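Local coordinates for protein 2-(acetamidomethylene)succinate hydrolase (Mesorhizobium loti, PDB 3KXP) that catalyses the last step of vitamin B6 degradation, hydrolysing (E)-2-(acetamidomethylene)succinate to succinic semialdehyde, acetate, ammonia and carbon dioxide, at residues P69-F74 with I89-R94; R213-S218 with D293-E298. All coordinates share one frame; numbering follows the deposited sequence.

Overall arrangement
Following the chain from its N terminus, contact 1 is met first. It closes a short excursion of 14 residues, which includes most of helix 85-89, and joins strand 70-74 to the loop leading into strand 96-100, its neighbour in the main sheet. Contact 2 opens only after contact 1 has closed, so the two are in series and neither nest nor cross. It spans 74 residues, tying helix 209-218, in the insertion between strands 159-165 and 258-263, to the turn holding His294 near the C terminus. The contact centres lie 18 Å apart and the nearest atoms about 7 Å, so the two do not touch. Contact 1 thus lies along a central sheet strand, whereas contact 2 joins helix 209-218 to the histidine-bearing turn.

Contact 1 of 2, residues P69-F74 with I89-R94; sequences PLMLFF and IRLSDR
The ring of Phe73 turns an edge to Leu91, whose CD1 methyl lies near the ring plane, 4.2 Å from Phe73 CZ; the Phe84 ring also meets that of Phe73, with the planes inclined at about 50°. The same Leu91 methyl serves a second partner, since CD1 is 3.8 Å from SE of Met71, present as selenomethionine. With CG anti to the backbone N (chi1 -169°), Met71 reaches out from the strand before bending at chi3 (-78°), and it crosses Leu91 at about a right angle. One leucine branch thus touches two alternate residues of the strand, through side chains alone. At the solvent-facing end, Pro69 CD rests 3.4 Å from Arg94 O, while the guanidinium of Arg94 is salt-bridged to Asp313. Within the loop, Arg94 N donates to Leu91 O at 3.3 Å. No hydrogen bond joins the two segments. They belong to a beta-alpha-beta crossover of the alpha/beta hydrolase sheet: strand 70-74 runs between strands 96-100 and 136-141, parallel to both, and helix 301-313 packs against this junction, with Met71 on Ile312 and Leu91 on Thr309.

Contact 2 of 2, residues R213-S218 with D293-E298; sequences RIRAES and DHYVNE
Arg215 grips the carboxylate of Glu298 side-on, one nitrogen to each oxygen. Arg215 NE donates to Glu298 OE2 at 2.8 Å (N-H...O 160°). Arg215 NH2 donates to Glu298 OE1 at 2.9 Å (167°). Both oxygens use their syn lone pairs, and the guanidinium and carboxylate planes are only 7° apart. The arginine chain, extended from CG to NE, carries the guanidinium across to the second segment, and the two bonds together fix its rotation. The buried charges are thereby matched, and the guanidinium also makes a cation-pi contact with Tyr204. Arg215 NH2 lies 3.9 Å from Tyr295 CD1, approaching the ring obliquely. Were Arg215 replaced by an alanine, the buried Glu298 carboxylate would probably lose both of these bonds and be freer to turn. Each segment also settles its own polar groups. Along helix 209-218, Arg213 NH1 bonds Glu217 OE2, and Ser218 OG donates to Ile214 O at 2.7 Å. In the other segment, Asp293 OD2 accepts from Tyr295 N at 3.0 Å from above the carboxylate plane, closing an Asx turn. Ser218 OG is also bonded to Asn80, and Asp293 OD1 to Asn206. Tyr295 occupies the N-cap position of helix 296-299, and His294 CD2 lies 3.4 Å above one face of the Tyr295 ring, displaced toward the rim. His294 ND1 is hydrogen-bonded to Asp166, and these two inferred active-site residues, with Ser142 as the inferred nucleophile, are consistent with the Ser-His-Asp catalytic triad of an alpha/beta hydrolase. The histidine is carried on a turn after the last sheet strand, and the Arg215-Glu298 pair joins that turn to a helix of the cap-like insertion.

Contact 1 of 2, residues P69-F74 with I89-R94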
ATOM      1  N   PRO A  69      -0.680   3.480 -20.125  1.00 32.50           N
ATOM      2  CA  PRO A  69      -1.855   2.863 -19.506  1.00 31.90           C
ATOM      3  C   PRO A  69      -2.862   3.928 -19.067  1.00 31.47           C
ATOM      4  O   PRO A  69      -2.490   5.054 -18.730  1.00 29.99           O
ATOM      5  CB  PRO A  69      -1.256   2.100 -18.328  1.00 33.01           C
ATOM      6  CG  PRO A  69       0.094   1.711 -18.846  1.00 31.92           C
ATOM      7  CD  PRO A  69       0.561   2.988 -19.506  1.00 32.31           C
ATOM      8  N   LEU A  70      -4.138   3.567 -19.071  1.00 31.24           N
ATOM      9  CA  LEU A  70      -5.181   4.501 -18.697  1.00 32.10           C
ATOM     10  C   LEU A  70      -5.331   4.716 -17.190  1.00 33.84           C
ATOM     11  O   LEU A  70      -5.352   3.765 -16.406  1.00 31.48           O
ATOM     12  CB  LEU A  70      -6.514   4.038 -19.276  1.00 32.32           C
ATOM     13  CG  LEU A  70      -7.704   4.968 -19.032  1.00 34.26           C
ATOM     14  CD1 LEU A  70      -7.454   6.312 -19.717  1.00 33.45           C
ATOM     15  CD2 LEU A  70      -8.979   4.313 -19.559  1.00 32.61           C
HETATM   16  N   MSE A  71      -5.440   5.983 -16.799  1.00 35.00           N
HETATM   17  CA  MSE A  71      -5.622   6.352 -15.402  1.00 34.47           C
HETATM   18  C   MSE A  71      -6.701   7.430 -15.330  1.00 32.25           C
HETATM   19  O   MSE A  71      -6.495   8.557 -15.782  1.00 30.14           O
HETATM   20  CB  MSE A  71      -4.319   6.877 -14.820  1.00 38.23           C
HETATM   21  CG  MSE A  71      -4.359   7.031 -13.320  1.00 47.25           C
HETATM   22 SE   MSE A  71      -2.630   7.511 -12.601  1.00 64.15          SE
HETATM   23  CE  MSE A  71      -1.789   5.767 -12.657  1.00 56.57           C
ATOM     24  N   LEU A  72      -7.849   7.077 -14.758  1.00 30.86           N
ATOM     25  CA  LEU A  72      -8.981   8.000 -14.651  1.00 29.78           C
ATOM     26  C   LEU A  72      -9.102   8.657 -13.277  1.00 30.01           C
ATOM     27  O   LEU A  72      -8.917   8.000 -12.253  1.00 30.70           O
ATOM     28  CB  LEU A  72     -10.275   7.255 -14.986  1.00 27.66           C
ATOM     29  CG  LEU A  72     -10.260   6.561 -16.352  1.00 29.72           C
ATOM     30  CD1 LEU A  72     -11.521   5.739 -16.542  1.00 28.77           C
ATOM     31  CD2 LEU A  72     -10.129   7.610 -17.451  1.00 31.33           C
ATOM     32  N   PHE A  73      -9.426   9.951 -13.260  1.00 26.88           N
ATOM     33  CA  PHE A  73      -9.567  10.688 -12.011  1.00 24.73           C
ATOM     34  C   PHE A  73     -10.997  11.200 -11.793  1.00 24.78           C
ATOM     35  O   PHE A  73     -11.566  11.859 -12.665  1.00 25.60           O
ATOM     36  CB  PHE A  73      -8.607  11.873 -11.988  1.00 25.41           C
ATOM     37  CG  PHE A  73      -7.152  11.497 -12.068  1.00 24.17           C
ATOM     38  CD1 PHE A  73      -6.601  11.014 -13.250  1.00 26.56           C
ATOM     39  CD2 PHE A  73      -6.314  11.698 -10.981  1.00 24.45           C
ATOM     40  CE1 PHE A  73      -5.232  10.748 -13.350  1.00 25.31           C
ATOM     41  CE2 PHE A  73      -4.940  11.432 -11.072  1.00 26.53           C
ATOM     42  CZ  PHE A  73      -4.403  10.960 -12.256  1.00 23.00           C
ATOM     43  N   PHE A  74     -11.562  10.918 -10.620  1.00 22.69           N
ATOM     44  CA  PHE A  74     -12.923  11.332 -10.295  1.00 21.99           C
ATOM     45  C   PHE A  74     -13.007  12.221  -9.047  1.00 22.33           C
ATOM     46  O   PHE A  74     -12.675  11.793  -7.938  1.00 21.92           O
ATOM     47  CB  PHE A  74     -13.803  10.097 -10.117  1.00 21.39           C
ATOM     48  CG  PHE A  74     -13.742   9.150 -11.274  1.00 25.43           C
ATOM     49  CD1 PHE A  74     -12.675   8.266 -11.413  1.00 25.81           C
ATOM     50  CD2 PHE A  74     -14.739   9.155 -12.247  1.00 25.55           C
ATOM     51  CE1 PHE A  74     -12.599   7.398 -12.501  1.00 26.16           C
ATOM     52  CE2 PHE A  74     -14.673   8.289 -13.340  1.00 26.39           C
ATOM     53  CZ  PHE A  74     -13.601   7.408 -13.467  1.00 25.27           C
ATOM     54  N   ILE A  89      -0.399  16.291 -14.646  1.00 43.21           N
ATOM     55  CA  ILE A  89       0.773  16.701 -15.399  1.00 44.31           C
ATOM     56  C   ILE A  89       1.974  15.877 -14.945  1.00 43.45           C
ATOM     57  O   ILE A  89       2.855  15.562 -15.740  1.00 42.68           O
ATOM     58  CB  ILE A  89       1.073  18.201 -15.199  1.00 44.47           C
ATOM     59  CG1 ILE A  89      -0.053  19.038 -15.804  1.00 46.53           C
ATOM     60  CG2 ILE A  89       2.387  18.562 -15.862  1.00 46.17           C
ATOM     61  CD1 ILE A  89       0.166  20.537 -15.710  1.00 47.48           C
ATOM     62  N   ARG A  90       1.973  15.515 -13.664  1.00 42.92           N
ATOM     63  CA  ARG A  90       3.049  14.738 -13.049  1.00 41.56           C
ATOM     64  C   ARG A  90       3.085  13.268 -13.457  1.00 39.71           C
ATOM     65  O   ARG A  90       4.101  12.602 -13.281  1.00 39.77           O
ATOM     66  CB  ARG A  90       2.930  14.810 -11.526  1.00 44.17           C
ATOM     67  CG  ARG A  90       3.279  16.151 -10.908  1.00 45.85           C
ATOM     68  CD  ARG A  90       4.779  16.293 -10.734  1.00 49.84           C
ATOM     69  NE  ARG A  90       5.116  17.412  -9.865  1.00 53.14           N
ATOM     70  CZ  ARG A  90       4.671  17.553  -8.620  1.00 55.88           C
ATOM     71  NH1 ARG A  90       3.865  16.644  -8.089  1.00 57.39           N
ATOM     72  NH2 ARG A  90       5.031  18.607  -7.901  1.00 58.89           N
ATOM     73  N   LEU A  91       1.983  12.758 -13.990  1.00 37.56           N
ATOM     74  CA  LEU A  91       1.928  11.353 -14.374  1.00 37.97           C
ATOM     75  C   LEU A  91       1.680  11.146 -15.860  1.00 38.98           C
ATOM     76  O   LEU A  91       1.618  10.006 -16.323  1.00 39.16           O
ATOM     77  CB  LEU A  91       0.828  10.645 -13.574  1.00 35.89           C
ATOM     78  CG  LEU A  91       1.017  10.571 -12.054  1.00 34.96           C
ATOM     79  CD1 LEU A  91      -0.318  10.314 -11.364  1.00 34.03           C
ATOM     80  CD2 LEU A  91       2.018   9.488 -11.725  1.00 32.11           C
ATOM     81  N   SER A  92       1.549  12.250 -16.594  1.00 41.03           N
ATOM     82  CA  SER A  92       1.269  12.238 -18.034  1.00 43.22           C
ATOM     83  C   SER A  92       2.297  11.567 -18.938  1.00 43.25           C
ATOM     84  O   SER A  92       1.938  10.966 -19.951  1.00 42.25           O
ATOM     85  CB  SER A  92       1.041  13.664 -18.531  1.00 44.68           C
ATOM     86  OG  SER A  92      -0.180  14.174 -18.034  1.00 50.86           O
ATOM     87  N   ASP A  93       3.571  11.682 -18.582  1.00 42.97           N
ATOM     88  CA  ASP A  93       4.620  11.075 -19.382  1.00 43.40           C
ATOM     89  C   ASP A  93       4.589   9.547 -19.369  1.00 42.29           C
ATOM     90  O   ASP A  93       5.122   8.916 -20.278  1.00 43.43           O
ATOM     91  CB  ASP A  93       5.991  11.577 -18.917  1.00 45.89           C
ATOM     92  CG  ASP A  93       6.040  11.863 -17.422  1.00 51.50           C
ATOM     93  OD1 ASP A  93       5.825  10.935 -16.610  1.00 51.91           O
ATOM     94  OD2 ASP A  93       6.300  13.033 -17.060  1.00 55.95           O
ATOM     95  N   ARG A  94       3.940   8.956 -18.366  1.00 40.14           N
ATOM     96  CA  ARG A  94       3.877   7.495 -18.240  1.00 37.86           C
ATOM     97  C   ARG A  94       2.471   6.918 -18.378  1.00 35.92           C
ATOM     98  O   ARG A  94       2.311   5.724 -18.638  1.00 36.60           O
ATOM     99  CB  ARG A  94       4.443   7.062 -16.885  1.00 38.50           C
ATOM    100  CG  ARG A  94       5.821   7.620 -16.554  1.00 39.70           C
ATOM    101  CD  ARG A  94       6.020   7.665 -15.042  1.00 39.79           C
ATOM    102  NE  ARG A  94       5.685   6.379 -14.440  1.00 41.26           N
ATOM    103  CZ  ARG A  94       5.449   6.184 -13.149  1.00 39.11           C
ATOM    104  NH1 ARG A  94       5.506   7.187 -12.285  1.00 37.60           N
ATOM    105  NH2 ARG A  94       5.133   4.973 -12.728  1.00 40.29           N
TER

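Contact 2 of 2, residues R213-S218 with D293-E298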
ATOM      1  N   ARG A 213      -8.261  28.893  -6.608  1.00 28.28           N
ATOM      2  CA  ARG A 213      -8.368  29.549  -7.907  1.00 30.07           C
ATOM      3  C   ARG A 213      -8.756  28.558  -9.011  1.00 29.60           C
ATOM      4  O   ARG A 213      -9.573  28.881  -9.877  1.00 29.00           O
ATOM      5  CB  ARG A 213      -7.048  30.258  -8.244  1.00 31.81           C
ATOM      6  CG  ARG A 213      -6.850  30.643  -9.702  1.00 35.44           C
ATOM      7  CD  ARG A 213      -7.878  31.645 -10.242  1.00 41.77           C
ATOM      8  NE  ARG A 213      -7.827  32.976  -9.633  1.00 45.10           N
ATOM      9  CZ  ARG A 213      -8.209  34.096 -10.255  1.00 47.13           C
ATOM     10  NH1 ARG A 213      -8.653  34.047 -11.505  1.00 45.19           N
ATOM     11  NH2 ARG A 213      -8.179  35.264  -9.620  1.00 46.17           N
ATOM     12  N   ILE A 214      -8.187  27.354  -8.985  1.00 27.66           N
ATOM     13  CA  ILE A 214      -8.532  26.359  -9.996  1.00 27.25           C
ATOM     14  C   ILE A 214     -10.022  25.996  -9.927  1.00 27.15           C
ATOM     15  O   ILE A 214     -10.684  25.901 -10.961  1.00 28.35           O
ATOM     16  CB  ILE A 214      -7.669  25.079  -9.857  1.00 27.08           C
ATOM     17  CG1 ILE A 214      -6.252  25.367 -10.357  1.00 25.60           C
ATOM     18  CG2 ILE A 214      -8.289  23.925 -10.661  1.00 23.83           C
ATOM     19  CD1 ILE A 214      -5.271  24.227 -10.143  1.00 27.15           C
ATOM     20  N   ARG A 215     -10.545  25.795  -8.721  1.00 25.92           N
ATOM     21  CA  ARG A 215     -11.959  25.472  -8.553  1.00 25.93           C
ATOM     22  C   ARG A 215     -12.804  26.662  -9.010  1.00 27.33           C
ATOM     23  O   ARG A 215     -13.813  26.504  -9.702  1.00 27.93           O
ATOM     24  CB  ARG A 215     -12.281  25.179  -7.086  1.00 25.36           C
ATOM     25  CG  ARG A 215     -11.869  23.806  -6.584  1.00 24.60           C
ATOM     26  CD  ARG A 215     -12.077  23.734  -5.083  1.00 23.60           C
ATOM     27  NE  ARG A 215     -11.816  22.412  -4.530  1.00 21.72           N
ATOM     28  CZ  ARG A 215     -12.766  21.561  -4.158  1.00 22.05           C
ATOM     29  NH1 ARG A 215     -14.048  21.896  -4.282  1.00 23.18           N
ATOM     30  NH2 ARG A 215     -12.435  20.380  -3.655  1.00 20.23           N
ATOM     31  N   ALA A 216     -12.384  27.855  -8.610  1.00 26.89           N
ATOM     32  CA  ALA A 216     -13.092  29.078  -8.964  1.00 28.69           C
ATOM     33  C   ALA A 216     -13.252  29.276 -10.478  1.00 28.86           C
ATOM     34  O   ALA A 216     -14.327  29.632 -10.956  1.00 29.26           O
ATOM     35  CB  ALA A 216     -12.371  30.282  -8.357  1.00 25.80           C
ATOM     36  N   GLU A 217     -12.185  29.039 -11.228  1.00 29.33           N
ATOM     37  CA  GLU A 217     -12.231  29.226 -12.668  1.00 31.05           C
ATOM     38  C   GLU A 217     -12.905  28.092 -13.419  1.00 29.33           C
ATOM     39  O   GLU A 217     -13.406  28.301 -14.510  1.00 30.32           O
ATOM     40  CB  GLU A 217     -10.819  29.389 -13.238  1.00 33.44           C
ATOM     41  CG  GLU A 217      -9.979  30.455 -12.574  1.00 40.65           C
ATOM     42  CD  GLU A 217      -8.632  30.641 -13.255  1.00 44.79           C
ATOM     43  OE1 GLU A 217      -8.040  29.626 -13.687  1.00 47.00           O
ATOM     44  OE2 GLU A 217      -8.163  31.798 -13.348  1.00 47.38           O
ATOM     45  N   SER A 218     -12.926  26.896 -12.843  1.00 27.59           N
ATOM     46  CA  SER A 218     -13.493  25.754 -13.546  1.00 26.19           C
ATOM     47  C   SER A 218     -14.906  25.314 -13.203  1.00 25.43           C
ATOM     48  O   SER A 218     -15.589  24.759 -14.049  1.00 26.78           O
ATOM     49  CB  SER A 218     -12.566  24.551 -13.392  1.00 25.32           C
ATOM     50  OG  SER A 218     -12.488  24.148 -12.030  1.00 22.91           O
ATOM     51  N   ASP A 293      -6.690  17.395   5.709  1.00 22.01           N
ATOM     52  CA  ASP A 293      -8.054  17.172   6.173  1.00 24.05           C
ATOM     53  C   ASP A 293      -8.728  16.349   5.069  1.00 24.82           C
ATOM     54  O   ASP A 293      -8.052  15.584   4.374  1.00 26.20           O
ATOM     55  CB  ASP A 293      -8.798  18.500   6.424  1.00 24.14           C
ATOM     56  CG  ASP A 293      -8.923  19.362   5.170  1.00 27.69           C
ATOM     57  OD1 ASP A 293      -9.610  20.408   5.232  1.00 26.57           O
ATOM     58  OD2 ASP A 293      -8.338  18.999   4.125  1.00 29.43           O
ATOM     59  N   HIS A 294     -10.036  16.490   4.896  1.00 23.62           N
ATOM     60  CA  HIS A 294     -10.733  15.719   3.877  1.00 23.73           C
ATOM     61  C   HIS A 294     -10.175  15.904   2.463  1.00 25.25           C
ATOM     62  O   HIS A 294     -10.180  14.964   1.662  1.00 25.22           O
ATOM     63  CB  HIS A 294     -12.225  16.076   3.907  1.00 24.23           C
ATOM     64  CG  HIS A 294     -13.025  15.475   2.789  1.00 25.06           C
ATOM     65  ND1 HIS A 294     -13.085  14.115   2.558  1.00 23.01           N
ATOM     66  CD2 HIS A 294     -13.833  16.049   1.866  1.00 25.58           C
ATOM     67  CE1 HIS A 294     -13.898  13.879   1.545  1.00 23.64           C
ATOM     68  NE2 HIS A 294     -14.366  15.035   1.107  1.00 23.53           N
ATOM     69  N   TYR A 295      -9.682  17.107   2.167  1.00 23.74           N
ATOM     70  CA  TYR A 295      -9.162  17.439   0.839  1.00 22.13           C
ATOM     71  C   TYR A 295      -7.687  17.095   0.647  1.00 23.67           C
ATOM     72  O   TYR A 295      -6.861  17.952   0.334  1.00 23.15           O
ATOM     73  CB  TYR A 295      -9.430  18.922   0.588  1.00 19.41           C
ATOM     74  CG  TYR A 295     -10.870  19.247   0.882  1.00 20.64           C
ATOM     75  CD1 TYR A 295     -11.877  18.926  -0.032  1.00 20.60           C
ATOM     76  CD2 TYR A 295     -11.249  19.743   2.130  1.00 21.44           C
ATOM     77  CE1 TYR A 295     -13.227  19.079   0.295  1.00 22.42           C
ATOM     78  CE2 TYR A 295     -12.600  19.901   2.468  1.00 23.18           C
ATOM     79  CZ  TYR A 295     -13.579  19.562   1.547  1.00 23.59           C
ATOM     80  OH  TYR A 295     -14.908  19.693   1.880  1.00 25.85           O
ATOM     81  N   VAL A 296      -7.381  15.813   0.803  1.00 24.32           N
ATOM     82  CA  VAL A 296      -6.019  15.310   0.705  1.00 23.89           C
ATOM     83  C   VAL A 296      -5.194  15.697  -0.522  1.00 25.02           C
ATOM     84  O   VAL A 296      -4.118  16.287  -0.384  1.00 24.58           O
ATOM     85  CB  VAL A 296      -6.001  13.776   0.821  1.00 23.71           C
ATOM     86  CG1 VAL A 296      -4.559  13.285   0.980  1.00 20.48           C
ATOM     87  CG2 VAL A 296      -6.880  13.344   1.995  1.00 21.13           C
ATOM     88  N   ASN A 297      -5.676  15.364  -1.714  1.00 24.13           N
ATOM     89  CA  ASN A 297      -4.913  15.668  -2.915  1.00 25.86           C
ATOM     90  C   ASN A 297      -4.633  17.161  -3.129  1.00 26.21           C
ATOM     91  O   ASN A 297      -3.565  17.537  -3.629  1.00 25.18           O
ATOM     92  CB  ASN A 297      -5.579  15.035  -4.155  1.00 23.74           C
ATOM     93  CG  ASN A 297      -7.017  15.481  -4.353  1.00 24.97           C
ATOM     94  OD1 ASN A 297      -7.354  16.076  -5.382  1.00 22.35           O
ATOM     95  ND2 ASN A 297      -7.878  15.184  -3.379  1.00 23.59           N
ATOM     96  N   GLU A 298      -5.562  18.019  -2.724  1.00 24.30           N
ATOM     97  CA  GLU A 298      -5.347  19.449  -2.898  1.00 26.68           C
ATOM     98  C   GLU A 298      -4.477  20.054  -1.790  1.00 28.24           C
ATOM     99  O   GLU A 298      -3.647  20.927  -2.052  1.00 27.59           O
ATOM    100  CB  GLU A 298      -6.699  20.177  -2.981  1.00 26.10           C
ATOM    101  CG  GLU A 298      -7.391  20.024  -4.332  1.00 27.25           C
ATOM    102  CD  GLU A 298      -8.872  20.386  -4.311  1.00 28.35           C
ATOM    103  OE1 GLU A 298      -9.677  19.584  -3.792  1.00 28.53           O
ATOM    104  OE2 GLU A 298      -9.236  21.467  -4.818  1.00 27.39           O
TER